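Local coordinates for protein tyrosine--tRNA ligase, mitochondrial (Coccidioides posadasii, PDB 5IJX) that probably catalyses the ATP-dependent attachment of L-tyrosine to tRNA(Tyr), the chain here being the class I synthetase core with tyrosine bound, at residues A56-L60 against P278-T282; E180-L185 against I219-W223; M194-V200 against F215-I219; F225-F229 against I253-L257. One frame throughout, in Å; residues are numbered along the deposited sequence.

Contact 1 (A56-L60 against P278-T282); sequences ALDKL and PYGIT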
loop_
_atom_site.group_PDB
_atom_site.type_symbol
_atom_site.label_atom_id
_atom_site.label_comp_id
_atom_site.label_asym_id
_atom_site.label_seq_id
_atom_site.Cartn_x
_atom_site.Cartn_y
_atom_site.Cartn_z
ATOM N N ALA A 56 8.262 13.026 -29.871
ATOM C CA ALA A 56 9.256 12.653 -28.869
ATOM C C ALA A 56 9.402 11.139 -28.778
ATOM O O ALA A 56 10.512 10.623 -28.614
ATOM C CB ALA A 56 8.876 13.234 -27.508
ATOM N N LEU A 57 8.288 10.409 -28.882
ATOM C CA LEU A 57 8.350 8.952 -28.828
ATOM C C LEU A 57 8.995 8.386 -30.086
ATOM O O LEU A 57 9.836 7.481 -30.006
ATOM C CB LEU A 57 6.949 8.374 -28.636
ATOM C CG LEU A 57 6.828 6.851 -28.746
ATOM C CD1 LEU A 57 7.781 6.153 -27.782
ATOM C CD2 LEU A 57 5.391 6.413 -28.495
ATOM N N ASP A 58 8.602 8.892 -31.257
ATOM C CA ASP A 58 9.284 8.516 -32.490
ATOM C C ASP A 58 10.789 8.712 -32.348
ATOM O O ASP A 58 11.587 7.837 -32.709
ATOM C CB ASP A 58 8.736 9.344 -33.655
ATOM C CG ASP A 58 8.952 8.680 -34.998
ATOM O OD1 ASP A 58 9.304 7.480 -35.025
ATOM O OD2 ASP A 58 8.757 9.353 -36.031
ATOM N N LYS A 59 11.189 9.862 -31.800
ATOM C CA LYS A 59 12.601 10.140 -31.561
ATOM C C LYS A 59 13.220 9.090 -30.645
ATOM O O LYS A 59 14.301 8.562 -30.927
ATOM C CB LYS A 59 12.746 11.537 -30.958
ATOM C CG LYS A 59 14.176 12.027 -30.809
ATOM C CD LYS A 59 14.202 13.479 -30.339
ATOM C CE LYS A 59 14.424 13.582 -28.845
ATOM N NZ LYS A 59 14.062 14.927 -28.310
ATOM N N LEU A 60 12.546 8.782 -29.535
ATOM C CA LEU A 60 13.058 7.791 -28.595
ATOM C C LEU A 60 13.321 6.464 -29.293
ATOM O O LEU A 60 14.434 5.929 -29.246
ATOM C CB LEU A 60 12.066 7.604 -27.446
ATOM C CG LEU A 60 12.387 6.473 -26.463
ATOM C CD1 LEU A 60 13.613 6.813 -25.629
ATOM C CD2 LEU A 60 11.193 6.187 -25.574
ATOM N N PRO A 278 9.065 8.075 -19.791
ATOM C CA PRO A 278 8.155 7.009 -20.214
ATOM C C PRO A 278 7.123 7.501 -21.215
ATOM O O PRO A 278 6.739 8.671 -21.237
ATOM C CB PRO A 278 7.492 6.597 -18.893
ATOM C CG PRO A 278 7.430 7.874 -18.122
ATOM C CD PRO A 278 8.687 8.629 -18.480
ATOM N N TYR A 279 6.673 6.572 -22.058
ATOM C CA TYR A 279 5.686 6.871 -23.085
ATOM C C TYR A 279 4.656 5.749 -23.149
ATOM O O TYR A 279 4.850 4.655 -22.605
ATOM C CB TYR A 279 6.343 7.061 -24.457
ATOM C CG TYR A 279 7.318 8.218 -24.533
ATOM C CD1 TYR A 279 6.914 9.465 -24.995
ATOM C CD2 TYR A 279 8.643 8.061 -24.148
ATOM C CE1 TYR A 279 7.803 10.523 -25.069
ATOM C CE2 TYR A 279 9.538 9.113 -24.218
ATOM C CZ TYR A 279 9.113 10.341 -24.680
ATOM O OH TYR A 279 10.002 11.389 -24.750
ATOM N N GLY A 280 3.550 6.031 -23.838
ATOM C CA GLY A 280 2.491 5.057 -23.980
ATOM C C GLY A 280 1.966 5.012 -25.401
ATOM O O GLY A 280 2.084 5.973 -26.164
ATOM N N ILE A 281 1.376 3.866 -25.742
ATOM C CA ILE A 281 0.681 3.680 -27.010
ATOM C C ILE A 281 -0.632 2.961 -26.736
ATOM O O ILE A 281 -0.662 1.957 -26.014
ATOM C CB ILE A 281 1.524 2.889 -28.030
ATOM C CG1 ILE A 281 2.865 3.589 -28.270
ATOM C CG2 ILE A 281 0.761 2.751 -29.349
ATOM C CD1 ILE A 281 3.818 2.805 -29.149
ATOM N N THR A 282 -1.715 3.476 -27.314
ATOM C CA THR A 282 -3.035 2.870 -27.208
ATOM C C THR A 282 -3.502 2.467 -28.598
ATOM O O THR A 282 -3.416 3.263 -29.544
ATOM C CB THR A 282 -4.050 3.825 -26.570
ATOM O OG1 THR A 282 -4.118 5.037 -27.331
ATOM C CG2 THR A 282 -3.663 4.141 -25.130
#

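Contact 2 (E180-L185 against I219-W223); sequences EVMEVL and IMQGW. With TYR (tyrosine), chain B.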
loop_
_atom_site.group_PDB
_atom_site.type_symbol
_atom_site.label_atom_id
_atom_site.label_comp_id
_atom_site.label_asym_id
_atom_site.label_seq_id
_atom_site.Cartn_x
_atom_site.Cartn_y
_atom_site.Cartn_z
ATOM N N GLU A 180 8.125 0.831 0.787
ATOM C CA GLU A 180 8.839 1.385 -0.357
ATOM C C GLU A 180 7.884 2.077 -1.318
ATOM O O GLU A 180 8.190 3.155 -1.837
ATOM C CB GLU A 180 9.622 0.286 -1.076
ATOM C CG GLU A 180 10.432 0.792 -2.264
ATOM C CD GLU A 180 11.262 -0.297 -2.910
ATOM O OE1 GLU A 180 12.195 0.040 -3.669
ATOM O OE2 GLU A 180 10.987 -1.489 -2.657
ATOM N N VAL A 181 6.720 1.474 -1.571
ATOM C CA VAL A 181 5.765 2.074 -2.500
ATOM C C VAL A 181 5.306 3.431 -1.982
ATOM O O VAL A 181 5.274 4.419 -2.723
ATOM C CB VAL A 181 4.574 1.128 -2.737
ATOM C CG1 VAL A 181 3.568 1.772 -3.671
ATOM C CG2 VAL A 181 5.056 -0.197 -3.315
HETATM N N MSE A 182 4.946 3.497 -0.705
HETATM C CA MSE A 182 4.459 4.741 -0.117
HETATM C C MSE A 182 5.526 5.831 -0.142
HETATM O O MSE A 182 5.254 6.967 -0.531
HETATM C CB MSE A 182 3.994 4.503 1.320
HETATM C CG MSE A 182 2.689 3.728 1.448
HETATM SE SE MSE A 182 1.188 4.632 0.583
HETATM C CE MSE A 182 1.268 3.765 -1.167
ATOM N N GLU A 183 6.744 5.482 0.278
ATOM C CA GLU A 183 7.821 6.466 0.335
ATOM C C GLU A 183 8.198 6.951 -1.060
ATOM O O GLU A 183 8.204 8.158 -1.329
ATOM C CB GLU A 183 9.040 5.865 1.041
ATOM C CG GLU A 183 8.828 5.578 2.520
ATOM C CD GLU A 183 10.000 4.846 3.146
ATOM O OE1 GLU A 183 10.716 4.129 2.414
ATOM O OE2 GLU A 183 10.209 4.991 4.370
ATOM N N VAL A 184 8.505 6.019 -1.963
ATOM C CA VAL A 184 9.003 6.381 -3.286
ATOM C C VAL A 184 7.900 7.017 -4.127
ATOM O O VAL A 184 8.110 8.053 -4.769
ATOM C CB VAL A 184 9.598 5.142 -3.980
ATOM C CG1 VAL A 184 9.963 5.452 -5.422
ATOM C CG2 VAL A 184 10.816 4.641 -3.211
ATOM N N LEU A 185 6.719 6.402 -4.152
ATOM C CA LEU A 185 5.630 6.835 -5.025
ATOM C C LEU A 185 4.479 7.501 -4.291
ATOM O O LEU A 185 3.944 8.501 -4.775
ATOM C CB LEU A 185 5.087 5.639 -5.817
ATOM C CG LEU A 185 3.934 5.938 -6.780
ATOM C CD1 LEU A 185 4.327 6.995 -7.800
ATOM C CD2 LEU A 185 3.499 4.666 -7.477
ATOM N N ILE A 219 -2.362 2.612 -8.976
ATOM C CA ILE A 219 -1.056 2.715 -8.337
ATOM C C ILE A 219 -0.263 1.438 -8.565
ATOM O O ILE A 219 0.915 1.479 -8.932
ATOM C CB ILE A 219 -1.206 3.021 -6.838
ATOM C CG1 ILE A 219 -1.995 4.314 -6.645
ATOM C CG2 ILE A 219 0.174 3.125 -6.195
ATOM C CD1 ILE A 219 -2.216 4.694 -5.205
HETATM N N MSE A 220 -0.888 0.288 -8.347
HETATM C CA MSE A 220 -0.196 -0.976 -8.546
HETATM C C MSE A 220 0.273 -1.092 -9.986
HETATM O O MSE A 220 1.406 -1.495 -10.248
HETATM C CB MSE A 220 -1.094 -2.154 -8.192
HETATM C CG MSE A 220 -1.482 -2.217 -6.729
HETATM SE SE MSE A 220 -2.445 -3.856 -6.325
HETATM C CE MSE A 220 -0.931 -5.051 -6.059
ATOM N N GLN A 221 -0.601 -0.731 -10.928
ATOM C CA GLN A 221 -0.218 -0.820 -12.334
ATOM C C GLN A 221 0.912 0.153 -12.659
ATOM O O GLN A 221 1.859 -0.197 -13.379
ATOM C CB GLN A 221 -1.435 -0.564 -13.219
ATOM C CG GLN A 221 -1.114 -0.492 -14.696
ATOM C CD GLN A 221 -2.337 -0.683 -15.567
ATOM O OE1 GLN A 221 -3.398 -1.090 -15.090
ATOM N NE2 GLN A 221 -2.198 -0.387 -16.853
ATOM N N GLY A 222 0.837 1.374 -12.127
ATOM C CA GLY A 222 1.933 2.308 -12.295
ATOM C C GLY A 222 3.234 1.785 -11.722
ATOM O O GLY A 222 4.310 2.074 -12.247
ATOM N N TRP A 223 3.155 1.005 -10.643
ATOM C CA TRP A 223 4.353 0.445 -10.036
ATOM C C TRP A 223 4.897 -0.717 -10.848
ATOM O O TRP A 223 6.111 -0.936 -10.867
ATOM C CB TRP A 223 4.065 -0.005 -8.602
ATOM C CG TRP A 223 5.311 -0.336 -7.837
ATOM C CD1 TRP A 223 5.866 -1.571 -7.661
ATOM C CD2 TRP A 223 6.168 0.589 -7.152
ATOM N NE1 TRP A 223 7.012 -1.473 -6.905
ATOM C CE2 TRP A 223 7.220 -0.157 -6.583
ATOM C CE3 TRP A 223 6.146 1.975 -6.967
ATOM C CZ2 TRP A 223 8.237 0.436 -5.839
ATOM C CZ3 TRP A 223 7.157 2.561 -6.230
ATOM C CH2 TRP A 223 8.188 1.793 -5.673
HETATM N N TYR B . -5.351 -3.157 -16.843
HETATM C CA TYR B . -5.178 -4.273 -17.765
HETATM C C TYR B . -6.530 -4.888 -18.128
HETATM O O TYR B . -6.698 -5.495 -19.189
HETATM C CB TYR B . -4.265 -5.338 -17.149
HETATM C CG TYR B . -2.910 -4.823 -16.694
HETATM C CD1 TYR B . -2.235 -3.842 -17.410
HETATM C CD2 TYR B . -2.309 -5.322 -15.546
HETATM C CE1 TYR B . -0.998 -3.374 -16.992
HETATM C CE2 TYR B . -1.076 -4.860 -15.121
HETATM C CZ TYR B . -0.424 -3.887 -15.846
HETATM O OH TYR B . 0.804 -3.431 -15.421
HETATM O OXT TYR B . -7.492 -4.794 -17.364
#

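Contact 3 (M194-V200 against F215-I219); sequences MLGRDYV and FCYPI. With TYR (tyrosine), chain B.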
loop_
_atom_site.group_PDB
_atom_site.type_symbol
_atom_site.label_atom_id
_atom_site.label_comp_id
_atom_site.label_asym_id
_atom_site.label_seq_id
_atom_site.Cartn_x
_atom_site.Cartn_y
_atom_site.Cartn_z
HETATM N N MSE A 194 -6.329 12.108 -8.438
HETATM C CA MSE A 194 -6.837 10.743 -8.515
HETATM C C MSE A 194 -8.344 10.694 -8.291
HETATM O O MSE A 194 -9.060 9.984 -8.999
HETATM C CB MSE A 194 -6.135 9.857 -7.495
HETATM C CG MSE A 194 -4.707 9.545 -7.862
HETATM SE SE MSE A 194 -4.010 8.110 -6.766
HETATM C CE MSE A 194 -4.905 6.594 -7.612
ATOM N N LEU A 195 -8.824 11.443 -7.298
ATOM C CA LEU A 195 -10.262 11.568 -7.106
ATOM C C LEU A 195 -10.945 12.224 -8.297
ATOM O O LEU A 195 -12.179 12.182 -8.383
ATOM C CB LEU A 195 -10.561 12.369 -5.836
ATOM C CG LEU A 195 -10.155 11.718 -4.514
ATOM C CD1 LEU A 195 -10.551 12.615 -3.347
ATOM C CD2 LEU A 195 -10.777 10.331 -4.361
ATOM N N GLY A 196 -10.182 12.836 -9.205
ATOM C CA GLY A 196 -10.745 13.350 -10.439
ATOM C C GLY A 196 -10.947 12.321 -11.530
ATOM O O GLY A 196 -11.624 12.616 -12.519
ATOM N N ARG A 197 -10.380 11.125 -11.376
ATOM C CA ARG A 197 -10.527 10.081 -12.381
ATOM C C ARG A 197 -12.002 9.809 -12.661
ATOM O O ARG A 197 -12.860 9.938 -11.784
ATOM C CB ARG A 197 -9.829 8.804 -11.909
ATOM C CG ARG A 197 -9.846 7.657 -12.909
ATOM C CD ARG A 197 -9.017 7.965 -14.148
ATOM N NE ARG A 197 -9.178 6.937 -15.172
ATOM C CZ ARG A 197 -8.476 5.810 -15.227
ATOM N NH1 ARG A 197 -7.548 5.549 -14.314
ATOM N NH2 ARG A 197 -8.703 4.938 -16.200
ATOM N N ASP A 198 -12.289 9.415 -13.903
ATOM C CA ASP A 198 -13.673 9.296 -14.355
ATOM C C ASP A 198 -14.457 8.293 -13.509
ATOM O O ASP A 198 -15.500 8.628 -12.936
ATOM C CB ASP A 198 -13.703 8.908 -15.836
ATOM C CG ASP A 198 -12.810 7.724 -16.151
ATOM O OD1 ASP A 198 -12.757 6.786 -15.329
ATOM O OD2 ASP A 198 -12.155 7.733 -17.215
ATOM N N TYR A 199 -13.977 7.048 -13.425
ATOM C CA TYR A 199 -14.752 6.021 -12.733
ATOM C C TYR A 199 -14.826 6.262 -11.230
ATOM O O TYR A 199 -15.723 5.718 -10.574
ATOM C CB TYR A 199 -14.182 4.625 -13.014
ATOM C CG TYR A 199 -12.754 4.396 -12.566
ATOM C CD1 TYR A 199 -12.437 4.249 -11.222
ATOM C CD2 TYR A 199 -11.726 4.291 -13.495
ATOM C CE1 TYR A 199 -11.134 4.029 -10.814
ATOM C CE2 TYR A 199 -10.422 4.068 -13.098
ATOM C CZ TYR A 199 -10.131 3.938 -11.756
ATOM O OH TYR A 199 -8.832 3.714 -11.357
ATOM N N VAL A 200 -13.911 7.055 -10.673
ATOM C CA VAL A 200 -13.996 7.410 -9.258
ATOM C C VAL A 200 -15.152 8.374 -9.029
ATOM O O VAL A 200 -15.978 8.182 -8.126
ATOM C CB VAL A 200 -12.660 8.001 -8.775
ATOM C CG1 VAL A 200 -12.736 8.353 -7.301
ATOM C CG2 VAL A 200 -11.523 7.023 -9.025
ATOM N N PHE A 215 -9.418 1.463 -5.446
ATOM C CA PHE A 215 -8.905 2.813 -5.653
ATOM C C PHE A 215 -7.407 2.809 -5.925
ATOM O O PHE A 215 -6.909 3.668 -6.662
ATOM C CB PHE A 215 -9.232 3.672 -4.431
ATOM C CG PHE A 215 -8.733 5.084 -4.524
ATOM C CD1 PHE A 215 -9.312 5.983 -5.400
ATOM C CD2 PHE A 215 -7.695 5.518 -3.717
ATOM C CE1 PHE A 215 -8.857 7.286 -5.481
ATOM C CE2 PHE A 215 -7.237 6.817 -3.793
ATOM C CZ PHE A 215 -7.818 7.702 -4.677
ATOM N N CYS A 216 -6.679 1.854 -5.352
ATOM C CA CYS A 216 -5.231 1.778 -5.494
ATOM C C CYS A 216 -4.786 0.938 -6.686
ATOM O O CYS A 216 -3.580 0.766 -6.886
ATOM C CB CYS A 216 -4.614 1.211 -4.209
ATOM S SG CYS A 216 -4.833 2.270 -2.757
ATOM N N TYR A 217 -5.721 0.417 -7.480
ATOM C CA TYR A 217 -5.338 -0.365 -8.654
ATOM C C TYR A 217 -4.404 0.400 -9.582
ATOM O O TYR A 217 -3.323 -0.125 -9.910
ATOM C CB TYR A 217 -6.597 -0.825 -9.393
ATOM C CG TYR A 217 -6.309 -1.740 -10.559
ATOM C CD1 TYR A 217 -6.389 -3.118 -10.421
ATOM C CD2 TYR A 217 -5.948 -1.225 -11.798
ATOM C CE1 TYR A 217 -6.124 -3.957 -11.485
ATOM C CE2 TYR A 217 -5.677 -2.054 -12.865
ATOM C CZ TYR A 217 -5.767 -3.419 -12.706
ATOM O OH TYR A 217 -5.498 -4.245 -13.774
ATOM N N PRO A 218 -4.731 1.614 -10.036
ATOM C CA PRO A 218 -3.804 2.321 -10.933
ATOM C C PRO A 218 -2.450 2.573 -10.304
ATOM O O PRO A 218 -1.463 2.735 -11.033
ATOM C CB PRO A 218 -4.540 3.631 -11.246
ATOM C CG PRO A 218 -5.476 3.825 -10.099
ATOM C CD PRO A 218 -5.892 2.449 -9.675
ATOM N N ILE A 219 -2.362 2.612 -8.976
ATOM C CA ILE A 219 -1.056 2.715 -8.337
ATOM C C ILE A 219 -0.263 1.438 -8.565
ATOM O O ILE A 219 0.915 1.479 -8.932
ATOM C CB ILE A 219 -1.206 3.021 -6.838
ATOM C CG1 ILE A 219 -1.995 4.314 -6.645
ATOM C CG2 ILE A 219 0.174 3.125 -6.195
ATOM C CD1 ILE A 219 -2.216 4.694 -5.205
HETATM N N TYR B . -5.351 -3.157 -16.843
HETATM C CA TYR B . -5.178 -4.273 -17.765
HETATM C C TYR B . -6.530 -4.888 -18.128
HETATM O O TYR B . -6.698 -5.495 -19.189
HETATM C CB TYR B . -4.265 -5.338 -17.149
HETATM C CG TYR B . -2.910 -4.823 -16.694
HETATM C CD1 TYR B . -2.235 -3.842 -17.410
HETATM C CD2 TYR B . -2.309 -5.322 -15.546
HETATM C CE1 TYR B . -0.998 -3.374 -16.992
HETATM C CE2 TYR B . -1.076 -4.860 -15.121
HETATM C CZ TYR B . -0.424 -3.887 -15.846
HETATM O OH TYR B . 0.804 -3.431 -15.421
HETATM O OXT TYR B . -7.492 -4.794 -17.364
#

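Contact 4 (F225-F229 against I253-L257); sequences FWYLF and IKGIL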
loop_
_atom_site.group_PDB
_atom_site.type_symbol
_atom_site.label_atom_id
_atom_site.label_comp_id
_atom_site.label_asym_id
_atom_site.label_seq_id
_atom_site.Cartn_x
_atom_site.Cartn_y
_atom_site.Cartn_z
ATOM N N PHE A 225 4.724 -0.554 -14.081
ATOM C CA PHE A 225 5.415 0.252 -15.082
ATOM C C PHE A 225 6.767 0.741 -14.573
ATOM O O PHE A 225 7.747 0.751 -15.318
ATOM C CB PHE A 225 4.544 1.440 -15.489
ATOM C CG PHE A 225 4.947 2.087 -16.792
ATOM C CD1 PHE A 225 6.069 1.664 -17.492
ATOM C CD2 PHE A 225 4.197 3.129 -17.314
ATOM C CE1 PHE A 225 6.428 2.264 -18.682
ATOM C CE2 PHE A 225 4.551 3.730 -18.506
ATOM C CZ PHE A 225 5.669 3.296 -19.192
ATOM N N TRP A 226 6.834 1.173 -13.314
ATOM C CA TRP A 226 8.095 1.655 -12.757
ATOM C C TRP A 226 9.105 0.522 -12.633
ATOM O O TRP A 226 10.279 0.673 -13.002
ATOM C CB TRP A 226 7.818 2.311 -11.403
ATOM C CG TRP A 226 9.012 2.596 -10.550
ATOM C CD1 TRP A 226 9.269 2.087 -9.310
ATOM C CD2 TRP A 226 10.099 3.476 -10.855
ATOM N NE1 TRP A 226 10.451 2.590 -8.826
ATOM C CE2 TRP A 226 10.982 3.444 -9.756
ATOM C CE3 TRP A 226 10.415 4.282 -11.951
ATOM C CZ2 TRP A 226 12.160 4.189 -9.724
ATOM C CZ3 TRP A 226 11.584 5.018 -11.918
ATOM C CH2 TRP A 226 12.442 4.968 -10.811
ATOM N N TYR A 227 8.652 -0.629 -12.136
ATOM C CA TYR A 227 9.513 -1.798 -12.014
ATOM C C TYR A 227 10.139 -2.154 -13.354
ATOM O O TYR A 227 11.355 -2.358 -13.451
ATOM C CB TYR A 227 8.701 -2.970 -11.461
ATOM C CG TYR A 227 9.469 -4.266 -11.328
ATOM C CD1 TYR A 227 10.060 -4.626 -10.125
ATOM C CD2 TYR A 227 9.591 -5.137 -12.405
ATOM C CE1 TYR A 227 10.760 -5.815 -9.999
ATOM C CE2 TYR A 227 10.292 -6.323 -12.289
ATOM C CZ TYR A 227 10.871 -6.660 -11.084
ATOM O OH TYR A 227 11.565 -7.845 -10.973
ATOM N N LEU A 228 9.322 -2.229 -14.409
ATOM C CA LEU A 228 9.860 -2.517 -15.734
ATOM C C LEU A 228 10.658 -1.346 -16.293
ATOM O O LEU A 228 11.543 -1.552 -17.130
ATOM C CB LEU A 228 8.724 -2.882 -16.688
ATOM C CG LEU A 228 7.935 -4.127 -16.283
ATOM C CD1 LEU A 228 6.729 -4.315 -17.190
ATOM C CD2 LEU A 228 8.831 -5.358 -16.315
ATOM N N PHE A 229 10.366 -0.129 -15.837
ATOM C CA PHE A 229 11.104 1.047 -16.283
ATOM C C PHE A 229 12.552 0.975 -15.834
ATOM O O PHE A 229 13.466 1.255 -16.617
ATOM C CB PHE A 229 10.428 2.311 -15.750
ATOM C CG PHE A 229 11.084 3.594 -16.192
ATOM C CD1 PHE A 229 10.735 4.188 -17.394
ATOM C CD2 PHE A 229 12.032 4.217 -15.395
ATOM C CE1 PHE A 229 11.330 5.372 -17.797
ATOM C CE2 PHE A 229 12.628 5.400 -15.793
ATOM C CZ PHE A 229 12.276 5.978 -16.995
ATOM N N ILE A 253 5.905 7.751 -12.866
ATOM C CA ILE A 253 7.349 7.592 -13.018
ATOM C C ILE A 253 8.029 8.952 -13.038
ATOM O O ILE A 253 9.006 9.188 -12.317
ATOM C CB ILE A 253 7.669 6.784 -14.290
ATOM C CG1 ILE A 253 7.131 5.356 -14.152
ATOM C CG2 ILE A 253 9.177 6.783 -14.557
ATOM C CD1 ILE A 253 7.267 4.518 -15.400
ATOM N N LYS A 254 7.532 9.863 -13.875
ATOM C CA LYS A 254 8.078 11.213 -13.898
ATOM C C LYS A 254 8.112 11.795 -12.492
ATOM O O LYS A 254 9.141 12.320 -12.049
ATOM C CB LYS A 254 7.258 12.093 -14.843
ATOM C CG LYS A 254 7.396 11.685 -16.310
ATOM C CD LYS A 254 6.505 12.500 -17.232
ATOM C CE LYS A 254 6.768 12.160 -18.694
ATOM N NZ LYS A 254 5.690 12.653 -19.603
ATOM N N GLY A 255 7.005 11.666 -11.755
ATOM C CA GLY A 255 6.975 12.184 -10.398
ATOM C C GLY A 255 8.106 11.635 -9.552
ATOM O O GLY A 255 8.710 12.358 -8.755
ATOM N N ILE A 256 8.414 10.349 -9.721
ATOM C CA ILE A 256 9.531 9.750 -8.997
ATOM C C ILE A 256 10.838 10.418 -9.402
ATOM O O ILE A 256 11.640 10.822 -8.551
ATOM C CB ILE A 256 9.566 8.230 -9.241
ATOM C CG1 ILE A 256 8.337 7.579 -8.607
ATOM C CG2 ILE A 256 10.850 7.621 -8.686
ATOM C CD1 ILE A 256 8.203 6.099 -8.896
ATOM N N LEU A 257 11.073 10.551 -10.710
ATOM C CA LEU A 257 12.328 11.136 -11.172
ATOM C C LEU A 257 12.425 12.603 -10.776
ATOM O O LEU A 257 13.486 13.068 -10.344
ATOM C CB LEU A 257 12.459 10.980 -12.685
ATOM C CG LEU A 257 12.316 9.563 -13.244
ATOM C CD1 LEU A 257 12.370 9.604 -14.762
ATOM C CD2 LEU A 257 13.394 8.636 -12.698
#

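Contact 1 (A56-L60 against P278-T282)
Leu57 and Tyr279 lie where the backbones come nearest, their CA atoms 6.7 Å apart, as helical segment 56-60 runs across strand 279-282 with 106° between their N-to-C directions. Tyr279 has the largest share of the contact. Its CG sits beside the backbone N and anti to the carbonyl carbon (chi1 -62°), which sends the ring out from the sheet and onto the helix. There one ring face receives the backbone of Leu57, with its CA above the plane near the rim. The Leu57 side chain slides past the tyrosine in the opposite direction, bringing CD1 to 3.7 Å from Tyr279 CB. Its other branch, CD2, meets Ile281 CG1 at 3.8 Å, the two side chains crossing at about a right angle. Leu60 arrives at a slant, CD2 lying 3.5 Å from Tyr279 CD2. Near the far end of the ring, Ala56 CB touches Tyr279 OH at 3.5 Å. Pro278 points away from the helix and packs on helix 243-259, while Tyr279 and Ile281 pair through their backbones with strand 233-239. This is a helix laid on the central sheet of the class I nucleotide-binding fold. No hydrogen bond joins the two segments, so their cohesion comes from apolar contact, and the Tyr279 hydroxyl finds its hydrogen-bond partner, the Asp274 carbonyl oxygen, outside the two segments.

Contact 2 (E180-L185 against I219-W223)
Trp223 is the bump of this interface and helix 180-185 supplies the hollow: the indole enters as a knob into a hole formed by Glu180, Val181, Val184 and Leu185. Its CG is anti to the backbone N (chi1 -169°), which carries the ring out from its own helix to the other. Val181 forms the floor, CG2 lying over one face of the six-membered ring in a CH-pi contact, 4.0 Å from the centroid and 14° off the normal. Two walls meet the rim. Leu185 passes the indole in the opposite direction, with CB 3.7 Å from Trp223 CZ3 and CD2 at the edge in the ring plane. Val184 stands at about a right angle, its CB 4.0 Å from Trp223 CH2. Glu180 completes the hole with its chain carbons and carbonyl oxygen. A second, smaller fit lies alongside, where Leu185 CD2 reaches Ile219 CG2 at 3.9 Å. From the same turn of helix 219-223, Gln221 turns to the bound tyrosine, whose N gives OE1 a weak hydrogen bond of 3.3 Å, while NE2 is bonded to Gln236 and Gln242. The helices run at 79° to each other. Helix 243-259 packs against both, touching Val184, Leu185 and Ile219; the Trp223 ring also meets those of Trp173 and Trp226, and Val181 packs on Leu178 of the second subunit.

Contact 3 (M194-V200 against F215-I219)
Met194, a selenomethionine here, reaches across to Phe215 with nearly its whole length. CB starts at the end of the ring, 3.9 Å from Phe215 CZ. CG stands beside the backbone N (chi1 -72°) and leads to SE, which lies obliquely to the ring in a Met-aromatic contact, 5.1 Å from the centroid and 41° off its normal. A bend at the last torsion (chi3 76°) then brings CE over one face of Phe215, toward the rim. This methyl settles among three partners: the Phe215 carbonyl oxygen, Pro218 CG at 3.8 Å, and Ile219 CG1. Leu195 adds CD2 to the ring, 3.8 Å from Phe215 CE1, the two side chains at about a right angle. Tyr199 and Pro218 come at each other from opposite directions, Tyr199 OH lying 3.6 Å from Pro218 CG. Ile212 of the second subunit packs on both Met194 and Ile219, so the cluster borders the subunit interface. Tyr217 turns to the substrate: its OH, bonded to Asp73, also accepts a 3.3 Å hydrogen bond from the ligand N, which lies near the ring plane. The arrangement packs segment 194-200 against the start of helix 217-229, the helix that lends Tyr217, Gln221 and Asp224 to the tyrosine pocket of this class I synthetase.

Contact 4 (F225-F229 against I253-L257)
Ile253 spreads its branches over two phenylalanine rings at once. CG2 sits above the middle of Phe229, 3.8 Å from the ring centroid and 6° off the normal. CD1 lies over a face of Phe225, 3.7 Å from its centroid and shifted toward the rim. The first torsion explains the reach: CG1 is anti to the carbonyl carbon (chi1 -65°) and carries CD1 to Phe225, while CG2 is anti to the backbone N and faces Phe229. Trp226 closes in on the same isoleucine, with CE3 3.8 Å from Ile253 CG2. One turn on, Ile256 covers one face of the indole with two methyls: CD1 is centred over the five-membered ring, 3.8 Å from its centroid, and CG2 lies over the six-membered part. Leu257 ends the row by reaching between two aromatics, CD2 standing 4.1 Å from Trp226 CZ3 and CD1 turned to Phe229 CZ. The helical segments lie at 60° to each other, their axes 11.1 Å apart at the closest. Pro278 touches both Phe225 and Ile253, and Phe225 and Phe229 rest on strand 233-239, which follows helix 217-229 in the chain and leads into helix 243-259. Three CH-pi contacts and no hydrogen bond join the segments: dispersion between aliphatic methyls and aromatic faces, all buried, holds the two helices together.

In the fold
Helix 217-229 threads three of the four sites: contact 3 at its start, contact 2 next, contact 4 toward its end. Contacts 2 and 3 share Ile219, have centres 14 Å apart, touch the bound tyrosine through Gln221 and Tyr217, and border the second subunit. Contact 4 lies 9 Å from contact 2, centre to centre, and meets it where Leu185 CD1 approaches Ile256 CD1 at 4.1 Å. It also reaches contact 1, where Phe225 CZ lies 3.8 Å from Pro278 CB. The Phe225 side chain lies about 6 Å from the bound tyrosine, against about 11 Å for Gly280 of contact 1. Contact 1, on the central sheet, closes the long chain loop within which the other three are nested.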